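Local coordinates for protein metal-dependent hydrolase (Lactobacillus plantarum, PDB 2F6K) that probably catalyses a metal-dependent decarboxylation of the aminocarboxymuconate-semialdehyde type, as a manganese-bound member of the amidohydrolase superfamily with a TIM-barrel fold, at residues H60-F63 / E68-R71; G64-T69 / E102-K107; H191-Y196 / M233-F238. All blocks are in the same frame, centred on the assembly; numbering follows the deposited sequence.

Interaction 1 (H60-F63 / E68-R71); sequences HVNF and ETIR
T69 meets the backbone of V61 through its hydroxyl. OG1 lies 3.0 Å from V61 O and can donate to it, but D65 O is also within reach of the single proton, and which of the two carbonyls takes it is not settled. The rest of T69 closes around the same carbonyl oxygen. T69 CG2 comes to 3.3 Å of V61 O, and the CA of T69 adds a CH...O contact. The hydroxyl stands anti to the threonine carbonyl carbon (chi1 -66°), which turns OG1 toward the loop and leaves CG2 on the other branch, also against V61 O.

The second touch is between F63 and E68. E68 OE1 sits at the ring edge, near the ring plane, 3.7 Å from F63 CD2. The ring and carboxylate planes are 71° apart. E68 reaches this place with an extended chain, CG being anti to its backbone N (chi1 -179°).

One water ties the two touches together. It accepts from F63 N at 3.1 Å and donates to E68 OE1 at 2.6 Å and to T69 OG1 at 3.1 Å. The other carboxylate oxygen, E68 OE2, is held by a salt bridge to R21 and a hydrogen bond from H22. The loop is shaped by an inverse gamma turn centred on V61.

The contact fastens the loop that follows strand 49-55 to the first turn of helix 66-86. V61 and F63 also pack on L72 of that helix. Helix 13-22 lies against the loop as well, with Y15 touching V61, A18 touching F63 and the H22 ring stacked on F63.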
# COMPACT_ATOMS: atom_id res chain seq x y z
N HIS A 60 4.52 16.10 9.15
CA HIS A 60 4.56 17.35 8.40
C HIS A 60 3.11 17.86 8.37
O HIS A 60 2.18 17.07 8.54
CB HIS A 60 5.06 17.11 6.98
CG HIS A 60 5.23 18.35 6.17
ND1 HIS A 60 4.62 18.54 4.95
CD2 HIS A 60 5.92 19.49 6.43
CE1 HIS A 60 4.92 19.74 4.49
NE2 HIS A 60 5.71 20.34 5.36
N VAL A 61 2.92 19.16 8.14
CA VAL A 61 1.57 19.72 8.14
C VAL A 61 0.81 19.65 6.83
O VAL A 61 0.22 20.64 6.39
CB VAL A 61 1.58 21.17 8.63
CG1 VAL A 61 1.83 21.21 10.12
CG2 VAL A 61 2.66 21.96 7.89
N ASN A 62 0.82 18.49 6.19
CA ASN A 62 0.08 18.29 4.94
C ASN A 62 -1.05 17.33 5.26
O ASN A 62 -0.85 16.11 5.28
CB ASN A 62 1.00 17.69 3.88
CG ASN A 62 0.25 17.24 2.63
OD1 ASN A 62 0.84 16.64 1.74
ND2 ASN A 62 -1.05 17.54 2.57
N PHE A 63 -2.24 17.86 5.50
CA PHE A 63 -3.39 17.02 5.82
C PHE A 63 -4.41 16.92 4.70
O PHE A 63 -5.51 16.41 4.91
CB PHE A 63 -4.07 17.52 7.10
CG PHE A 63 -3.16 17.58 8.29
CD1 PHE A 63 -2.61 16.41 8.81
CD2 PHE A 63 -2.81 18.80 8.85
CE1 PHE A 63 -1.72 16.46 9.88
CE2 PHE A 63 -1.92 18.87 9.92
CZ PHE A 63 -1.37 17.70 10.44
N GLU A 68 -4.94 25.29 4.61
CA GLU A 68 -4.57 24.96 5.98
C GLU A 68 -3.06 24.69 6.09
O GLU A 68 -2.42 25.12 7.06
CB GLU A 68 -5.35 23.74 6.47
CG GLU A 68 -5.02 23.34 7.90
CD GLU A 68 -5.59 21.99 8.27
OE1 GLU A 68 -5.40 21.03 7.49
OE2 GLU A 68 -6.21 21.89 9.34
N THR A 69 -2.51 23.97 5.12
CA THR A 69 -1.08 23.68 5.12
C THR A 69 -0.28 24.98 5.09
O THR A 69 0.68 25.16 5.83
CB THR A 69 -0.69 22.82 3.89
OG1 THR A 69 -1.31 21.54 3.99
CG2 THR A 69 0.83 22.66 3.82
N ILE A 70 -0.68 25.89 4.21
CA ILE A 70 -0.00 27.17 4.08
C ILE A 70 -0.15 28.03 5.33
O ILE A 70 0.74 28.80 5.69
CB ILE A 70 -0.55 27.94 2.86
CG1 ILE A 70 -0.06 27.25 1.58
CG2 ILE A 70 -0.10 29.38 2.90
CD1 ILE A 70 -0.48 27.93 0.30
N ARG A 71 -1.29 27.89 5.99
CA ARG A 71 -1.59 28.65 7.19
C ARG A 71 -0.77 28.09 8.36
O ARG A 71 -0.19 28.84 9.15
CB ARG A 71 -3.09 28.54 7.47
CG ARG A 71 -3.64 29.48 8.52
CD ARG A 71 -5.16 29.34 8.60
NE ARG A 71 -5.59 28.00 8.98
CZ ARG A 71 -5.23 27.37 10.10
NH1 ARG A 71 -4.42 27.95 10.97
NH2 ARG A 71 -5.69 26.14 10.34
O HOH W 1 -3.90 20.50 5.43

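Interaction 2 (G64-T69 / E102-K107)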
# COMPACT_ATOMS: atom_id res chain seq x y z
N GLY A 64 -4.06 17.42 3.52
CA GLY A 64 -4.98 17.35 2.40
C GLY A 64 -5.69 18.66 2.10
O GLY A 64 -6.41 18.77 1.11
N ASP A 65 -5.48 19.66 2.94
CA ASP A 65 -6.08 20.98 2.75
C ASP A 65 -4.94 21.98 2.50
O ASP A 65 -4.17 22.32 3.40
CB ASP A 65 -6.87 21.36 4.01
CG ASP A 65 -7.63 22.67 3.86
OD1 ASP A 65 -7.09 23.64 3.28
OD2 ASP A 65 -8.78 22.74 4.34
N LYS A 66 -4.85 22.47 1.26
CA LYS A 66 -3.81 23.42 0.88
C LYS A 66 -3.78 24.70 1.71
O LYS A 66 -2.74 25.07 2.26
CB LYS A 66 -3.94 23.79 -0.59
CG LYS A 66 -2.83 24.69 -1.07
CD LYS A 66 -2.96 25.01 -2.54
CE LYS A 66 -1.91 26.02 -2.97
NZ LYS A 66 -2.23 26.60 -4.30
N ALA A 67 -4.91 25.38 1.80
CA ALA A 67 -4.97 26.62 2.58
C ALA A 67 -4.51 26.39 4.02
O ALA A 67 -3.77 27.21 4.58
CB ALA A 67 -6.38 27.19 2.57
N GLU A 68 -4.94 25.29 4.61
CA GLU A 68 -4.57 24.96 5.98
C GLU A 68 -3.06 24.69 6.09
O GLU A 68 -2.42 25.12 7.06
CB GLU A 68 -5.35 23.74 6.47
CG GLU A 68 -5.02 23.34 7.90
CD GLU A 68 -5.59 21.99 8.27
OE1 GLU A 68 -5.40 21.03 7.49
OE2 GLU A 68 -6.21 21.89 9.34
N THR A 69 -2.51 23.97 5.12
CA THR A 69 -1.08 23.68 5.12
C THR A 69 -0.28 24.98 5.09
O THR A 69 0.68 25.16 5.83
CB THR A 69 -0.69 22.82 3.89
OG1 THR A 69 -1.31 21.54 3.99
CG2 THR A 69 0.83 22.66 3.82
N GLU A 102 4.75 23.33 -4.73
CA GLU A 102 5.98 23.92 -5.25
C GLU A 102 6.08 25.44 -5.30
O GLU A 102 6.98 26.02 -4.70
CB GLU A 102 6.29 23.38 -6.64
CG GLU A 102 7.57 23.95 -7.24
CD GLU A 102 7.88 23.40 -8.61
OE1 GLU A 102 7.01 23.49 -9.50
OE2 GLU A 102 9.01 22.89 -8.82
N LEU A 103 5.18 26.09 -6.02
CA LEU A 103 5.25 27.54 -6.15
C LEU A 103 5.12 28.24 -4.81
O LEU A 103 5.82 29.21 -4.55
CB LEU A 103 4.17 28.04 -7.12
CG LEU A 103 4.57 29.29 -7.91
CD1 LEU A 103 5.88 29.01 -8.64
CD2 LEU A 103 3.48 29.68 -8.91
N ASP A 104 4.24 27.72 -3.96
CA ASP A 104 4.03 28.31 -2.64
C ASP A 104 5.26 28.12 -1.75
O ASP A 104 5.63 29.02 -0.99
CB ASP A 104 2.80 27.66 -1.99
CG ASP A 104 1.52 27.93 -2.77
OD1 ASP A 104 0.95 29.03 -2.62
OD2 ASP A 104 1.11 27.05 -3.56
N ALA A 105 5.90 26.96 -1.86
CA ALA A 105 7.09 26.67 -1.09
C ALA A 105 8.22 27.60 -1.54
O ALA A 105 8.99 28.09 -0.72
CB ALA A 105 7.50 25.22 -1.28
N VAL A 106 8.32 27.82 -2.85
CA VAL A 106 9.34 28.70 -3.41
C VAL A 106 9.21 30.06 -2.74
O VAL A 106 10.20 30.72 -2.40
CB VAL A 106 9.15 28.87 -4.95
CG1 VAL A 106 9.89 30.10 -5.45
CG2 VAL A 106 9.66 27.64 -5.67
N LYS A 107 7.96 30.47 -2.55
CA LYS A 107 7.65 31.74 -1.92
C LYS A 107 8.07 31.76 -0.45
O LYS A 107 8.62 32.75 0.04
CB LYS A 107 6.14 32.01 -2.05
CG LYS A 107 5.64 33.32 -1.47
CD LYS A 107 4.73 33.05 -0.28
CE LYS A 107 3.67 34.15 -0.11
NZ LYS A 107 2.45 33.62 0.57
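A surface salt bridge joins the starts of two helices that belong to successive beta-alpha units of the barrel, helix 66-86 and helix 102-114. K66 and D104 carry it. They approach from opposite directions, and K66 NZ lies 3.5 Å from D104 OD2. The bridge is long. The carbon next to the ammonium is nearer, with K66 CE 3.2 Å from D104 OD2, so the oxygen sits nearer the last methylene than the ammonium nitrogen. K66 spans the gap with a fully extended chain, its CG anti to the backbone N (chi1 -176°). The backbones stay well apart, at 9.9 Å between K66 CA and D104 CA.

D65 is the N-cap of helix 66-86. Its OD1 accepts from E68 N at 3.0 Å, with an angle of 167° at the hydrogen. The N-H meets this oxygen from above the carboxylate plane.

A second subunit lies against the site: its R139 packs on K66 and L103, and its Y190 OH is hydrogen-bonded to G64 O. Within the chain, Y101 touches K66, and P98 touches D104. Helix 138-145 of the same chain packs behind helix 102-114, where V140 meets A105 and V106.

Interaction 3 (H191-Y196 / M233-F238); sequences HFFEKY and MHHVYF
F193 packs against V236 on the outer side of the TIM barrel. Here the short helix 192-195 faces the junction between helix 229-235 and strand 237-239. The tight part is apolar. F193 CE1 comes to 3.5 Å of V236 CG1, with F193 CD1 next at 3.9 Å, so the CD1-CE1 part of the ring meets a single methyl branch. The two side chains cross obliquely. The ring is placed by a CG anti to the carbonyl carbon (chi1 -50°), and CG1 of V236 stands in the same relation to its own carbonyl carbon. Both residues are buried. M187 and L188 of helix 171-189 and V201 of strand 200-203 also pack on F193, while I203 packs on V236.

The looser part lies at H235, which is partly exposed to solvent. Its ring meets F193 at longer range, with ND1 4.1 Å from F193 CB. There is no hydrogen bond between the two segments. The other ring nitrogen, H235 NE2, is hydrogen-bonded to P197 O, just past helix 192-195. That bond helps to hold the imidazole beside F193.

H191 has a positive phi and is the C-prime residue of a Schellman motif closing helix 171-189. It is also the N-cap of helix 192-195. V236 leaves the helical conformation and leads into the strand. At the far end of the short helix, Y196 CD1 sits over the centre of the F192 ring, 3.8 Å above its plane.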
# COMPACT_ATOMS: atom_id res chain seq x y z
N HIS A 191 20.28 13.06 -8.71
CA HIS A 191 21.48 13.88 -8.77
C HIS A 191 21.34 15.18 -8.00
O HIS A 191 21.85 16.23 -8.41
CB HIS A 191 21.82 14.18 -10.23
CG HIS A 191 21.77 12.97 -11.12
ND1 HIS A 191 20.64 12.59 -11.80
CD2 HIS A 191 22.71 12.03 -11.39
CE1 HIS A 191 20.87 11.47 -12.46
NE2 HIS A 191 22.12 11.10 -12.22
N PHE A 192 20.67 15.11 -6.86
CA PHE A 192 20.44 16.29 -6.04
C PHE A 192 21.72 17.04 -5.64
O PHE A 192 21.83 18.25 -5.84
CB PHE A 192 19.65 15.89 -4.79
CG PHE A 192 19.23 17.06 -3.94
CD1 PHE A 192 20.13 17.69 -3.10
CD2 PHE A 192 17.93 17.54 -4.00
CE1 PHE A 192 19.75 18.79 -2.32
CE2 PHE A 192 17.53 18.65 -3.23
CZ PHE A 192 18.45 19.27 -2.39
N PHE A 193 22.69 16.31 -5.09
CA PHE A 193 23.94 16.93 -4.64
C PHE A 193 24.81 17.45 -5.78
O PHE A 193 25.60 18.38 -5.60
CB PHE A 193 24.69 15.91 -3.79
CG PHE A 193 23.84 15.27 -2.73
CD1 PHE A 193 23.48 15.99 -1.58
CD2 PHE A 193 23.34 13.99 -2.90
CE1 PHE A 193 22.63 15.43 -0.62
CE2 PHE A 193 22.49 13.42 -1.94
CZ PHE A 193 22.14 14.15 -0.80
N GLU A 194 24.64 16.86 -6.95
CA GLU A 194 25.37 17.23 -8.15
C GLU A 194 24.75 18.52 -8.71
O GLU A 194 25.46 19.44 -9.10
CB GLU A 194 25.25 16.09 -9.15
CG GLU A 194 26.06 16.19 -10.42
CD GLU A 194 25.95 14.90 -11.24
OE1 GLU A 194 26.38 13.84 -10.75
OE2 GLU A 194 25.43 14.94 -12.38
N LYS A 195 23.42 18.58 -8.73
CA LYS A 195 22.71 19.74 -9.26
C LYS A 195 22.60 20.92 -8.28
O LYS A 195 22.52 22.08 -8.70
CB LYS A 195 21.31 19.34 -9.74
CG LYS A 195 21.29 18.35 -10.90
CD LYS A 195 19.95 18.37 -11.63
CE LYS A 195 18.81 17.97 -10.71
NZ LYS A 195 17.47 18.15 -11.36
N TYR A 196 22.58 20.63 -6.99
CA TYR A 196 22.47 21.69 -5.98
C TYR A 196 23.59 21.55 -4.95
O TYR A 196 23.33 21.38 -3.76
CB TYR A 196 21.10 21.63 -5.30
CG TYR A 196 19.97 21.49 -6.28
CD1 TYR A 196 19.29 20.28 -6.43
CD2 TYR A 196 19.61 22.55 -7.12
CE1 TYR A 196 18.29 20.12 -7.40
CE2 TYR A 196 18.61 22.41 -8.09
CZ TYR A 196 17.96 21.19 -8.22
OH TYR A 196 16.99 21.05 -9.19
N MSE A 233 28.81 11.28 0.94
CA MSE A 233 28.85 11.15 2.39
C MSE A 233 29.82 12.16 3.00
O MSE A 233 29.69 12.52 4.17
CB MSE A 233 29.24 9.72 2.79
CG MSE A 233 28.15 8.67 2.48
SE MSE A 233 26.47 8.97 3.46
CE MSE A 233 27.05 8.34 5.19
N HIS A 234 30.77 12.63 2.21
CA HIS A 234 31.73 13.62 2.69
C HIS A 234 31.14 15.01 2.54
O HIS A 234 31.46 15.92 3.29
CB HIS A 234 33.03 13.55 1.87
CG HIS A 234 33.93 12.42 2.26
ND1 HIS A 234 34.75 11.78 1.36
CD2 HIS A 234 34.16 11.84 3.46
CE1 HIS A 234 35.44 10.85 1.99
NE2 HIS A 234 35.11 10.87 3.26
N HIS A 235 30.25 15.15 1.56
CA HIS A 235 29.62 16.42 1.24
C HIS A 235 28.48 16.88 2.14
O HIS A 235 28.35 18.07 2.40
CB HIS A 235 29.14 16.37 -0.21
CG HIS A 235 28.53 17.65 -0.70
ND1 HIS A 235 27.21 17.75 -1.06
CD2 HIS A 235 29.08 18.86 -0.93
CE1 HIS A 235 26.96 18.97 -1.50
NE2 HIS A 235 28.08 19.66 -1.44
N VAL A 236 27.66 15.95 2.61
CA VAL A 236 26.54 16.33 3.47
C VAL A 236 26.92 16.41 4.94
O VAL A 236 28.07 16.19 5.32
CB VAL A 236 25.37 15.35 3.32
CG1 VAL A 236 25.05 15.14 1.84
CG2 VAL A 236 25.71 14.05 4.00
N TYR A 237 25.93 16.75 5.77
CA TYR A 237 26.13 16.85 7.20
C TYR A 237 25.26 15.82 7.92
O TYR A 237 24.35 15.23 7.32
CB TYR A 237 25.76 18.25 7.70
CG TYR A 237 26.74 19.31 7.30
CD1 TYR A 237 26.87 19.71 5.97
CD2 TYR A 237 27.55 19.93 8.26
CE1 TYR A 237 27.78 20.70 5.60
CE2 TYR A 237 28.46 20.91 7.90
CZ TYR A 237 28.57 21.30 6.57
OH TYR A 237 29.47 22.28 6.23
N PHE A 238 25.53 15.62 9.20
CA PHE A 238 24.78 14.66 10.00
C PHE A 238 24.62 15.16 11.43
O PHE A 238 25.59 15.62 12.03
CB PHE A 238 25.53 13.33 10.07
CG PHE A 238 25.77 12.68 8.74
CD1 PHE A 238 24.77 11.92 8.13
CD2 PHE A 238 26.99 12.84 8.09
CE1 PHE A 238 24.99 11.33 6.89
CE2 PHE A 238 27.22 12.26 6.85
CZ PHE A 238 26.22 11.50 6.25

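In the fold
Along the chain, interactions 1 and 2 come first and interaction 3 follows. Interactions 1 and 2 both use helix 66-86, share E68 and T69, and have centres about 7 Å apart. They touch where I70 packs on D104. Interaction 3 lies on another part of the barrel, its centre about 28 Å from that of interaction 1 and 26 Å from that of interaction 2. The nearest atoms of interactions 2 and 3 are still about 8 Å apart. Together the first two join the loop after strand 49-55, helix 66-86 and helix 102-114, beside a subunit interface. Interaction 3 packs helix 192-195 on the junction of helix 229-235 and strand 237-239, later in the same parallel sheet.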